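Local coordinates for protein LP04448p (Drosophila melanogaster, PDB 4QMH) that probably binds tubulin through its TOG domains and, as a member of the XMAP215 family, drives microtubule polymerization, at residues T76-C81 against S112-A117; E138-A143 against W156-D161; S178-L183 against L203-H208; N197-V202 against L230-K235. One frame throughout, in Å; residues are numbered along the deposited sequence.

Contact 1 of 4, residues T76-C81 against S112-A117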
loop_
_atom_site.group_PDB
_atom_site.type_symbol
_atom_site.label_atom_id
_atom_site.label_comp_id
_atom_site.label_asym_id
_atom_site.label_seq_id
_atom_site.Cartn_x
_atom_site.Cartn_y
_atom_site.Cartn_z
ATOM N N THR A 76 14.545 -6.385 -5.539
ATOM C CA THR A 76 14.359 -6.744 -6.937
ATOM C C THR A 76 12.874 -6.933 -7.229
ATOM O O THR A 76 12.370 -6.523 -8.288
ATOM C CB THR A 76 15.142 -8.024 -7.297
ATOM O OG1 THR A 76 16.547 -7.768 -7.148
ATOM C CG2 THR A 76 14.866 -8.438 -8.748
ATOM N N THR A 77 12.172 -7.551 -6.287
ATOM C CA THR A 77 10.747 -7.816 -6.451
ATOM C C THR A 77 9.939 -6.516 -6.531
ATOM O O THR A 77 8.991 -6.420 -7.311
ATOM C CB THR A 77 10.214 -8.769 -5.348
ATOM O OG1 THR A 77 10.978 -9.983 -5.357
ATOM C CG2 THR A 77 8.754 -9.086 -5.548
ATOM N N LEU A 78 10.312 -5.499 -5.751
ATOM C CA LEU A 78 9.637 -4.207 -5.866
ATOM C C LEU A 78 9.787 -3.654 -7.282
ATOM O O LEU A 78 8.813 -3.189 -7.874
ATOM C CB LEU A 78 10.163 -3.202 -4.838
ATOM C CG LEU A 78 9.759 -3.468 -3.387
ATOM C CD1 LEU A 78 10.684 -2.695 -2.446
ATOM C CD2 LEU A 78 8.281 -3.118 -3.132
ATOM N N ALA A 79 11.006 -3.721 -7.818
ATOM C CA ALA A 79 11.270 -3.273 -9.184
ATOM C C ALA A 79 10.409 -4.040 -10.175
ATOM O O ALA A 79 9.841 -3.456 -11.100
ATOM C CB ALA A 79 12.754 -3.439 -9.525
ATOM N N ILE A 80 10.315 -5.355 -9.998
ATOM C CA ILE A 80 9.478 -6.158 -10.892
ATOM C C ILE A 80 8.001 -5.796 -10.804
ATOM O O ILE A 80 7.300 -5.755 -11.819
ATOM C CB ILE A 80 9.665 -7.661 -10.636
ATOM C CG1 ILE A 80 11.028 -8.108 -11.166
ATOM C CG2 ILE A 80 8.556 -8.456 -11.312
ATOM C CD1 ILE A 80 11.437 -9.483 -10.693
ATOM N N CYS A 81 7.520 -5.515 -9.598
ATOM C CA CYS A 81 6.120 -5.142 -9.445
ATOM C C CYS A 81 5.831 -3.808 -10.121
ATOM O O CYS A 81 4.754 -3.615 -10.666
ATOM C CB CYS A 81 5.708 -5.107 -7.972
ATOM S SG CYS A 81 5.599 -6.736 -7.240
ATOM N N SER A 112 16.047 4.091 3.286
ATOM C CA SER A 112 15.142 5.024 2.614
ATOM C C SER A 112 14.876 4.680 1.150
ATOM O O SER A 112 13.788 4.932 0.645
ATOM C CB SER A 112 15.683 6.453 2.702
ATOM O OG SER A 112 16.855 6.592 1.919
ATOM N N PHE A 113 15.868 4.127 0.455
ATOM C CA PHE A 113 15.655 3.788 -0.944
ATOM C C PHE A 113 14.656 2.642 -1.098
ATOM O O PHE A 113 13.958 2.566 -2.105
ATOM C CB PHE A 113 16.985 3.499 -1.674
ATOM C CG PHE A 113 17.540 2.115 -1.437
ATOM C CD1 PHE A 113 17.258 1.078 -2.323
ATOM C CD2 PHE A 113 18.368 1.860 -0.361
ATOM C CE1 PHE A 113 17.786 -0.196 -2.119
ATOM C CE2 PHE A 113 18.897 0.602 -0.152
ATOM C CZ PHE A 113 18.605 -0.430 -1.032
ATOM N N VAL A 114 14.580 1.758 -0.103
ATOM C CA VAL A 114 13.607 0.671 -0.146
ATOM C C VAL A 114 12.227 1.244 0.136
ATOM O O VAL A 114 11.251 0.905 -0.539
ATOM C CB VAL A 114 13.930 -0.455 0.866
ATOM C CG1 VAL A 114 12.877 -1.560 0.798
ATOM C CG2 VAL A 114 15.326 -1.030 0.582
ATOM N N ARG A 115 12.139 2.129 1.120
ATOM C CA ARG A 115 10.839 2.753 1.399
ATOM C C ARG A 115 10.347 3.526 0.168
ATOM O O ARG A 115 9.155 3.552 -0.117
ATOM C CB ARG A 115 10.903 3.669 2.621
ATOM C CG ARG A 115 11.307 2.949 3.898
ATOM C CD ARG A 115 11.035 3.796 5.143
ATOM N NE ARG A 115 11.754 5.074 5.109
ATOM C CZ ARG A 115 12.948 5.276 5.669
ATOM N NH1 ARG A 115 13.553 4.288 6.307
ATOM N NH2 ARG A 115 13.532 6.470 5.595
ATOM N N ALA A 116 11.280 4.110 -0.583
ATOM C CA ALA A 116 10.934 4.898 -1.766
ATOM C C ALA A 116 10.441 4.012 -2.898
ATOM O O ALA A 116 9.487 4.355 -3.607
ATOM C CB ALA A 116 12.141 5.721 -2.228
ATOM N N ALA A 117 11.108 2.878 -3.076
ATOM C CA ALA A 117 10.677 1.891 -4.051
ATOM C C ALA A 117 9.276 1.408 -3.707
ATOM O O ALA A 117 8.437 1.228 -4.593
ATOM C CB ALA A 117 11.660 0.719 -4.099
#
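Val114 works in two directions: its CG2 methyl sits 3.7 Å above one face of the Phe113 ring, toward the rim, while its CG1 methyl meets Leu78 of the other helix. The second flat group, the guanidinium of Arg115, has Ser112 CA over one face; its side chain starts out away from helix 71-88, and its NE forms a salt bridge with Glu154. Across the contact everything converges on a single methyl. Leu78 CD1 lies 4.1 Å from Val114 CG1 and 3.9 Å from Ala117 CB, the stem of Leu78 running roughly perpendicular to Val114. In the TOG domain, a row of stacked HEAT-type helices, this is one of the places where helices 71-88 and 112-129 touch; Phe113 and Val114 also meet Gln75. Leucine suits the place because its stem is long enough to set one methyl between Val114 and Ala117; CG is anti to the carbonyl carbon (chi1 -72°), and CD1 is the branch directed at the other helix. Alanine at 117 keeps the backbone close, with the CA atoms of Leu78 and Ala117 6.4 Å apart. Leu66 and Phe103, from helices 58-66 and 96-106, also pack on Leu78.

Contact 2 of 4, residues E138-A143 against W156-D161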
loop_
_atom_site.group_PDB
_atom_site.type_symbol
_atom_site.label_atom_id
_atom_site.label_comp_id
_atom_site.label_asym_id
_atom_site.label_seq_id
_atom_site.Cartn_x
_atom_site.Cartn_y
_atom_site.Cartn_z
ATOM N N GLU A 138 -9.050 -3.651 5.440
ATOM C CA GLU A 138 -8.203 -3.159 6.525
ATOM C C GLU A 138 -6.718 -3.396 6.295
ATOM O O GLU A 138 -5.966 -3.573 7.241
ATOM C CB GLU A 138 -8.640 -3.730 7.879
ATOM C CG GLU A 138 -10.059 -3.272 8.266
ATOM C CD GLU A 138 -10.505 -3.719 9.662
ATOM O OE1 GLU A 138 -9.676 -4.215 10.452
ATOM O OE2 GLU A 138 -11.708 -3.569 9.974
ATOM N N MET A 139 -6.290 -3.383 5.041
ATOM C CA MET A 139 -4.858 -3.531 4.759
ATOM C C MET A 139 -4.043 -2.409 5.384
ATOM O O MET A 139 -3.001 -2.646 5.999
ATOM C CB MET A 139 -4.605 -3.613 3.256
ATOM C CG MET A 139 -5.125 -4.908 2.656
ATOM S SD MET A 139 -4.899 -5.040 0.867
ATOM C CE MET A 139 -6.010 -3.779 0.268
ATOM N N ILE A 140 -4.528 -1.186 5.234
ATOM C CA ILE A 140 -3.835 -0.034 5.806
ATOM C C ILE A 140 -3.866 -0.068 7.348
ATOM O O ILE A 140 -2.832 0.086 8.007
ATOM C CB ILE A 140 -4.395 1.273 5.210
ATOM C CG1 ILE A 140 -3.942 1.406 3.748
ATOM C CG2 ILE A 140 -3.957 2.487 6.015
ATOM C CD1 ILE A 140 -4.725 2.453 2.958
ATOM N N ALA A 141 -5.044 -0.294 7.922
ATOM C CA ALA A 141 -5.155 -0.381 9.379
ATOM C C ALA A 141 -4.278 -1.489 9.967
ATOM O O ALA A 141 -3.677 -1.315 11.022
ATOM C CB ALA A 141 -6.600 -0.577 9.789
ATOM N N ASP A 142 -4.204 -2.625 9.285
ATOM C CA ASP A 142 -3.393 -3.729 9.785
ATOM C C ASP A 142 -1.912 -3.356 9.770
ATOM O O ASP A 142 -1.153 -3.763 10.660
ATOM C CB ASP A 142 -3.631 -5.001 8.969
ATOM C CG ASP A 142 -4.888 -5.741 9.389
ATOM O OD1 ASP A 142 -5.402 -5.479 10.495
ATOM O OD2 ASP A 142 -5.347 -6.608 8.612
ATOM N N ALA A 143 -1.490 -2.591 8.764
ATOM C CA ALA A 143 -0.096 -2.142 8.721
ATOM C C ALA A 143 0.182 -1.124 9.826
ATOM O O ALA A 143 1.241 -1.129 10.438
ATOM C CB ALA A 143 0.247 -1.560 7.348
ATOM N N TRP A 156 1.279 7.395 7.379
ATOM C CA TRP A 156 0.514 8.598 7.673
ATOM C C TRP A 156 0.809 9.736 6.683
ATOM O O TRP A 156 -0.083 10.507 6.339
ATOM C CB TRP A 156 0.724 9.070 9.118
ATOM C CG TRP A 156 -0.015 8.237 10.133
ATOM C CD1 TRP A 156 0.533 7.551 11.182
ATOM C CD2 TRP A 156 -1.432 7.997 10.195
ATOM N NE1 TRP A 156 -0.451 6.912 11.893
ATOM C CE2 TRP A 156 -1.664 7.160 11.306
ATOM C CE3 TRP A 156 -2.523 8.407 9.419
ATOM C CZ2 TRP A 156 -2.944 6.722 11.666
ATOM C CZ3 TRP A 156 -3.790 7.970 9.773
ATOM C CH2 TRP A 156 -3.992 7.136 10.890
ATOM N N ALA A 157 2.051 9.850 6.220
ATOM C CA ALA A 157 2.378 10.897 5.252
ATOM C C ALA A 157 1.619 10.632 3.967
ATOM O O ALA A 157 1.103 11.548 3.335
ATOM C CB ALA A 157 3.870 10.917 4.972
ATOM N N TRP A 158 1.569 9.361 3.579
ATOM C CA TRP A 158 0.916 8.982 2.335
ATOM C C TRP A 158 -0.580 9.220 2.434
ATOM O O TRP A 158 -1.183 9.765 1.519
ATOM C CB TRP A 158 1.222 7.523 2.002
ATOM C CG TRP A 158 0.601 7.026 0.718
ATOM C CD1 TRP A 158 1.079 7.201 -0.547
ATOM C CD2 TRP A 158 -0.583 6.230 0.598
ATOM N NE1 TRP A 158 0.249 6.570 -1.464
ATOM C CE2 TRP A 158 -0.782 5.975 -0.782
ATOM C CE3 TRP A 158 -1.505 5.720 1.520
ATOM C CZ2 TRP A 158 -1.858 5.228 -1.254
ATOM C CZ3 TRP A 158 -2.579 4.984 1.047
ATOM C CH2 TRP A 158 -2.744 4.744 -0.330
ATOM N N LEU A 159 -1.181 8.833 3.552
ATOM C CA LEU A 159 -2.605 9.079 3.735
ATOM C C LEU A 159 -2.899 10.574 3.748
ATOM O O LEU A 159 -3.883 11.017 3.164
ATOM C CB LEU A 159 -3.116 8.424 5.024
ATOM C CG LEU A 159 -3.141 6.889 5.018
ATOM C CD1 LEU A 159 -3.300 6.336 6.437
ATOM C CD2 LEU A 159 -4.253 6.374 4.120
ATOM N N ALA A 160 -2.040 11.352 4.404
ATOM C CA ALA A 160 -2.254 12.795 4.500
ATOM C C ALA A 160 -2.166 13.435 3.125
ATOM O O ALA A 160 -2.881 14.390 2.813
ATOM C CB ALA A 160 -1.227 13.432 5.458
ATOM N N ASP A 161 -1.294 12.880 2.294
ATOM C CA ASP A 161 -1.049 13.382 0.953
ATOM C C ASP A 161 -2.180 12.999 -0.003
ATOM O O ASP A 161 -2.606 13.814 -0.813
ATOM C CB ASP A 161 0.297 12.850 0.444
ATOM C CG ASP A 161 0.655 13.373 -0.936
ATOM O OD1 ASP A 161 0.477 14.584 -1.180
ATOM O OD2 ASP A 161 1.119 12.570 -1.776
#
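The indole NE1 of Trp158 is hydrogen-bonded to OD1 of Asn123 on helix 112-129, and this bond anchors one end of a ring whose other end meets Ile140. The contact is made by CZ3, across the bicycle from NE1: Ile140 CD1 comes to 3.8 Å from it, at the ring edge and near its plane rather than over a face. The isoleucine arrives roughly perpendicular to the tryptophan side chain. Tryptophan fits such a place because it offers a broad apolar edge to the interior while its one N-H finds an acceptor on another helix. Its CG is anti to the backbone N (chi1 -179°), which lays the indole alongside the next residue, Leu159, with the CZ3 edge toward Ile140.

Leu159 receives the rest of Ile140. The two lie alongside each other, pointing opposite ways, and touch methyl to methyl twice, Ile140 CG2 on Leu159 CD1 at 3.9 Å and Ile140 CD1 on Leu159 CD2 at 4.1 Å. A beta-branched isoleucine can do this because its two arms leave CB in different directions; the longer one is extended (chi2 165°) and thereby reaches both Leu159 and the indole. All three residues are buried, so the join is hydrophobic core of the HEAT-type helical stack, with the CA atoms of Ile140 and Leu159 still 9.4 Å apart. Around it, Phe100 of helix 96-106 and Met179 of helix 173-186 also pack on Ile140, while the loop residue Phe135 touches both Ile140 and Leu159; short helix 139-145 thus lies among helices 96-106, 149-162 and 173-186.

Contact 3 of 4, residues S178-L183 against L203-H208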
loop_
_atom_site.group_PDB
_atom_site.type_symbol
_atom_site.label_atom_id
_atom_site.label_comp_id
_atom_site.label_asym_id
_atom_site.label_seq_id
_atom_site.Cartn_x
_atom_site.Cartn_y
_atom_site.Cartn_z
ATOM N N SER A 178 -11.726 2.194 10.067
ATOM C CA SER A 178 -10.809 1.248 10.687
ATOM C C SER A 178 -9.469 1.891 11.055
ATOM O O SER A 178 -8.737 1.358 11.887
ATOM C CB SER A 178 -10.588 0.021 9.793
ATOM O OG SER A 178 -9.768 0.338 8.679
ATOM N N MET A 179 -9.168 3.036 10.448
ATOM C CA MET A 179 -7.913 3.740 10.715
ATOM C C MET A 179 -8.028 4.639 11.936
ATOM O O MET A 179 -7.028 5.058 12.512
ATOM C CB MET A 179 -7.510 4.585 9.516
ATOM C CG MET A 179 -7.386 3.789 8.230
ATOM S SD MET A 179 -7.076 4.897 6.853
ATOM C CE MET A 179 -7.302 3.706 5.530
ATOM N N VAL A 180 -9.255 4.952 12.326
ATOM C CA VAL A 180 -9.456 5.978 13.351
ATOM C C VAL A 180 -8.820 5.660 14.725
ATOM O O VAL A 180 -8.207 6.531 15.345
ATOM C CB VAL A 180 -10.945 6.356 13.487
ATOM C CG1 VAL A 180 -11.162 7.226 14.723
ATOM C CG2 VAL A 180 -11.431 7.082 12.235
ATOM N N PRO A 181 -8.941 4.415 15.207
ATOM C CA PRO A 181 -8.262 4.136 16.482
ATOM C C PRO A 181 -6.759 4.360 16.396
ATOM O O PRO A 181 -6.132 4.784 17.374
ATOM C CB PRO A 181 -8.565 2.653 16.721
ATOM C CG PRO A 181 -9.847 2.414 15.992
ATOM C CD PRO A 181 -9.771 3.283 14.763
ATOM N N HIS A 182 -6.178 4.090 15.235
ATOM C CA HIS A 182 -4.732 4.240 15.085
ATOM C C HIS A 182 -4.400 5.720 14.970
ATOM O O HIS A 182 -3.406 6.178 15.512
ATOM C CB HIS A 182 -4.238 3.454 13.879
ATOM C CG HIS A 182 -4.681 2.028 13.897
ATOM N ND1 HIS A 182 -4.210 1.119 14.819
ATOM C CD2 HIS A 182 -5.577 1.362 13.133
ATOM C CE1 HIS A 182 -4.786 -0.052 14.610
ATOM N NE2 HIS A 182 -5.620 0.068 13.593
ATOM N N LEU A 183 -5.256 6.476 14.294
ATOM C CA LEU A 183 -5.054 7.912 14.215
ATOM C C LEU A 183 -5.053 8.501 15.628
ATOM O O LEU A 183 -4.192 9.312 15.975
ATOM C CB LEU A 183 -6.176 8.546 13.403
ATOM C CG LEU A 183 -6.110 10.067 13.278
ATOM C CD1 LEU A 183 -4.946 10.461 12.412
ATOM C CD2 LEU A 183 -7.410 10.552 12.664
ATOM N N LEU A 203 -7.018 15.948 8.714
ATOM C CA LEU A 203 -7.900 16.605 7.754
ATOM C C LEU A 203 -8.339 15.645 6.656
ATOM O O LEU A 203 -9.519 15.582 6.306
ATOM C CB LEU A 203 -7.233 17.844 7.146
ATOM C CG LEU A 203 -8.067 18.560 6.083
ATOM C CD1 LEU A 203 -9.377 19.066 6.685
ATOM C CD2 LEU A 203 -7.266 19.707 5.468
ATOM N N GLY A 204 -7.389 14.898 6.108
ATOM C CA GLY A 204 -7.704 13.915 5.090
ATOM C C GLY A 204 -8.736 12.891 5.525
ATOM O O GLY A 204 -9.640 12.569 4.767
ATOM N N ILE A 205 -8.577 12.339 6.728
ATOM C CA ILE A 205 -9.558 11.412 7.285
ATOM C C ILE A 205 -10.913 12.095 7.417
ATOM O O ILE A 205 -11.945 11.549 7.020
ATOM C CB ILE A 205 -9.112 10.884 8.678
ATOM C CG1 ILE A 205 -7.756 10.161 8.577
ATOM C CG2 ILE A 205 -10.195 10.002 9.305
ATOM C CD1 ILE A 205 -7.830 8.764 8.018
ATOM N N MET A 206 -10.918 13.307 7.960
ATOM C CA MET A 206 -12.180 14.015 8.166
ATOM C C MET A 206 -12.896 14.369 6.865
ATOM O O MET A 206 -14.119 14.449 6.838
ATOM C CB MET A 206 -11.946 15.280 8.983
ATOM C CG MET A 206 -13.229 15.873 9.544
ATOM S SD MET A 206 -12.910 17.325 10.541
ATOM C CE MET A 206 -12.200 16.562 11.996
ATOM N N ILE A 207 -12.140 14.603 5.796
ATOM C CA ILE A 207 -12.752 14.894 4.503
ATOM C C ILE A 207 -13.672 13.746 4.083
ATOM O O ILE A 207 -14.707 13.967 3.444
ATOM C CB ILE A 207 -11.686 15.178 3.425
ATOM C CG1 ILE A 207 -11.171 16.607 3.578
ATOM C CG2 ILE A 207 -12.238 14.930 2.020
ATOM C CD1 ILE A 207 -9.932 16.894 2.761
ATOM N N HIS A 208 -13.320 12.528 4.480
ATOM C CA HIS A 208 -14.122 11.354 4.142
ATOM C C HIS A 208 -15.155 10.942 5.191
ATOM O O HIS A 208 -16.215 10.429 4.844
ATOM C CB HIS A 208 -13.205 10.178 3.779
ATOM C CG HIS A 208 -12.427 10.414 2.527
ATOM N ND1 HIS A 208 -12.893 10.042 1.285
ATOM C CD2 HIS A 208 -11.245 11.041 2.313
ATOM C CE1 HIS A 208 -12.024 10.410 0.362
ATOM N NE2 HIS A 208 -11.009 11.010 0.961
#
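Helices 173-186 and 192-209, two consecutive antiparallel helices in the HEAT-type stack of a TOG domain, are held together here by Ile205 set against Met179, Val180 and Leu183. The short axes pass 11.4 Å apart at an angle of 150° between their directions, a fairly wide spacing that side chains of good size have to fill. Ile205 does so with three different atoms. Its CD1 meets the sulfur of Met179 at 4.1 Å, its CG1 lies 4.1 Å from Leu183 CD2, and its CG2 faces Val180 CG2 at 4.3 Å.

The bend in the longer arm of Ile205 (chi2 -78°) turns CD1 aside from the extended course and brings it to Met179, leaving CG1 as the atom that meets Leu183. Leu183 and Ile205 overlap flank to flank, each heading toward the other's helix. Methionine suits its position because the unbranched chain, extended beyond CG, carries its sulfur across the gap, whereas Val180 is compact enough for the place where the backbones come nearest, its CA 8.1 Å from that of Ile205.

Met214 of helix 211-221 packs on both Leu183 and Ile205, closing one flank. Helix 149-162 adds Leu159 against Met179 and Trp156 against Leu183, and Ala141 of helix 139-145 touches Ser178, so the interior between the two helices continues directly into the cores beside it.

Contact 4 of 4, residues N197-V202 against L230-K235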
loop_
_atom_site.group_PDB
_atom_site.type_symbol
_atom_site.label_atom_id
_atom_site.label_comp_id
_atom_site.label_asym_id
_atom_site.label_seq_id
_atom_site.Cartn_x
_atom_site.Cartn_y
_atom_site.Cartn_z
ATOM N N ASN A 197 3.130 13.433 11.339
ATOM C CA ASN A 197 2.451 12.945 10.156
ATOM C C ASN A 197 1.002 12.515 10.447
ATOM O O ASN A 197 0.112 12.729 9.628
ATOM C CB ASN A 197 3.264 11.828 9.499
ATOM C CG ASN A 197 4.559 12.346 8.889
ATOM O OD1 ASN A 197 4.835 13.546 8.939
ATOM N ND2 ASN A 197 5.351 11.453 8.308
ATOM N N ALA A 198 0.761 11.921 11.609
ATOM C CA ALA A 198 -0.617 11.546 11.950
ATOM C C ALA A 198 -1.507 12.789 12.111
ATOM O O ALA A 198 -2.657 12.828 11.638
ATOM C CB ALA A 198 -0.648 10.660 13.189
ATOM N N ASN A 199 -0.977 13.827 12.745
ATOM C CA ASN A 199 -1.728 15.072 12.841
ATOM C C ASN A 199 -2.058 15.649 11.472
ATOM O O ASN A 199 -3.163 16.159 11.253
ATOM C CB ASN A 199 -0.996 16.093 13.714
ATOM C CG ASN A 199 -1.243 15.871 15.192
ATOM O OD1 ASN A 199 -2.283 16.261 15.724
ATOM N ND2 ASN A 199 -0.294 15.222 15.863
ATOM N N GLU A 200 -1.110 15.555 10.547
ATOM C CA GLU A 200 -1.322 16.059 9.194
ATOM C C GLU A 200 -2.389 15.267 8.451
ATOM O O GLU A 200 -2.982 15.764 7.505
ATOM C CB GLU A 200 -0.011 16.066 8.408
ATOM C CG GLU A 200 0.995 17.055 8.969
ATOM C CD GLU A 200 2.238 17.173 8.122
ATOM O OE1 GLU A 200 2.281 16.556 7.033
ATOM O OE2 GLU A 200 3.165 17.896 8.545
ATOM N N ALA A 201 -2.634 14.037 8.892
ATOM C CA ALA A 201 -3.594 13.153 8.240
ATOM C C ALA A 201 -5.012 13.366 8.774
ATOM O O ALA A 201 -5.973 12.852 8.215
ATOM C CB ALA A 201 -3.173 11.697 8.428
ATOM N N VAL A 202 -5.148 14.117 9.863
ATOM C CA VAL A 202 -6.472 14.325 10.450
ATOM C C VAL A 202 -7.451 14.913 9.436
ATOM O O VAL A 202 -8.576 14.416 9.287
ATOM C CB VAL A 202 -6.408 15.228 11.697
ATOM C CG1 VAL A 202 -7.822 15.592 12.169
ATOM C CG2 VAL A 202 -5.658 14.517 12.824
ATOM N N LEU A 230 -9.574 15.770 20.604
ATOM C CA LEU A 230 -10.638 16.710 20.273
ATOM C C LEU A 230 -10.043 18.004 19.716
ATOM O O LEU A 230 -10.561 18.569 18.747
ATOM C CB LEU A 230 -11.527 16.993 21.481
ATOM C CG LEU A 230 -12.655 17.989 21.206
ATOM C CD1 LEU A 230 -13.555 17.496 20.077
ATOM C CD2 LEU A 230 -13.438 18.232 22.477
ATOM N N ALA A 231 -8.944 18.456 20.306
ATOM C CA ALA A 231 -8.277 19.657 19.808
ATOM C C ALA A 231 -7.885 19.496 18.345
ATOM O O ALA A 231 -8.061 20.417 17.549
ATOM C CB ALA A 231 -7.050 19.988 20.661
ATOM N N ALA A 232 -7.356 18.324 17.995
ATOM C CA ALA A 232 -6.983 18.023 16.611
ATOM C C ALA A 232 -8.194 18.032 15.679
ATOM O O ALA A 232 -8.132 18.556 14.568
ATOM C CB ALA A 232 -6.267 16.682 16.536
ATOM N N LEU A 233 -9.302 17.455 16.126
ATOM C CA LEU A 233 -10.511 17.453 15.311
ATOM C C LEU A 233 -10.981 18.886 15.107
ATOM O O LEU A 233 -11.381 19.264 14.004
ATOM C CB LEU A 233 -11.616 16.603 15.948
ATOM C CG LEU A 233 -11.321 15.126 16.224
ATOM C CD1 LEU A 233 -12.558 14.463 16.831
ATOM C CD2 LEU A 233 -10.910 14.420 14.958
ATOM N N GLU A 234 -10.918 19.693 16.164
ATOM C CA GLU A 234 -11.408 21.069 16.065
ATOM C C GLU A 234 -10.492 21.926 15.195
ATOM O O GLU A 234 -10.960 22.844 14.507
ATOM C CB GLU A 234 -11.587 21.683 17.454
ATOM C CG GLU A 234 -12.768 21.097 18.200
ATOM C CD GLU A 234 -12.853 21.533 19.653
ATOM O OE1 GLU A 234 -11.808 21.861 20.252
ATOM O OE2 GLU A 234 -13.976 21.531 20.201
ATOM N N LYS A 235 -9.198 21.619 15.218
ATOM C CA LYS A 235 -8.226 22.348 14.405
ATOM C C LYS A 235 -8.432 22.089 12.903
ATOM O O LYS A 235 -8.244 22.987 12.084
ATOM C CB LYS A 235 -6.796 22.010 14.833
ATOM C CG LYS A 235 -5.724 22.809 14.115
ATOM C CD LYS A 235 -4.341 22.407 14.594
ATOM C CE LYS A 235 -3.251 23.245 13.933
ATOM N NZ LYS A 235 -1.891 22.879 14.431
#
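Val202, Ala232 and the end of Leu233 form the packed part of this contact, Asn199 its looser edge. On the packed side Val202 faces the other helix and spreads its two methyls over it. CG1 rests 3.8 Å from the carbonyl oxygen of Ala232 and 4.3 Å from Leu233 CD2, while CG2 lies 4.3 Å from Ala232 CB. CG1 is anti to the backbone N (chi1 172°), which sets the two methyls side by side against the neighbouring helix. Leu233 leaves its backbone pointing away, yet its long side chain returns far enough for CD2 to take part.

The looser side has a single contact, Asn199 OD1 to Ala232 CB at 4.1 Å. The amide ND2 of Asn199 is hydrogen-bonded to Arg195 O one turn earlier in its helix and weakly to Ile187 O in the preceding loop. Ile187 also touches both Val202 and Ala232.

Helices 192-209 and 226-236 meet here at 48°, their short axes 9.9 Å apart, and alanine at 232 suits this approach because it adds only one methyl between the backbones. With a carbonyl, an amide oxygen and methyls meeting only at van der Waals distances, the join depends on shape and burial of apolar surface rather than on directed polar bonds.

The four contacts lie in series along the helical stack, except that contacts 3 and 4 interleave because both use helix 192-209. Contact 1 stands apart, its centre about 18 Å from that of contact 2 and about 31 Å from that of contact 4. Contacts 2 and 3 form one continuous core, with centres about 9 Å apart and Trp156 CZ2 3.5 Å from Leu183 N. Leu183 carries the packing onward, its CD1 4.1 Å from Val202 CG2 of contact 4. Trp156 also reaches contact 4 directly, CE3 lying 3.5 Å from Ala201 CB. These joins link neighbouring helices of the stack, some consecutive in the chain and some one helix apart, in the TOG domain by which this family probably engages tubulin.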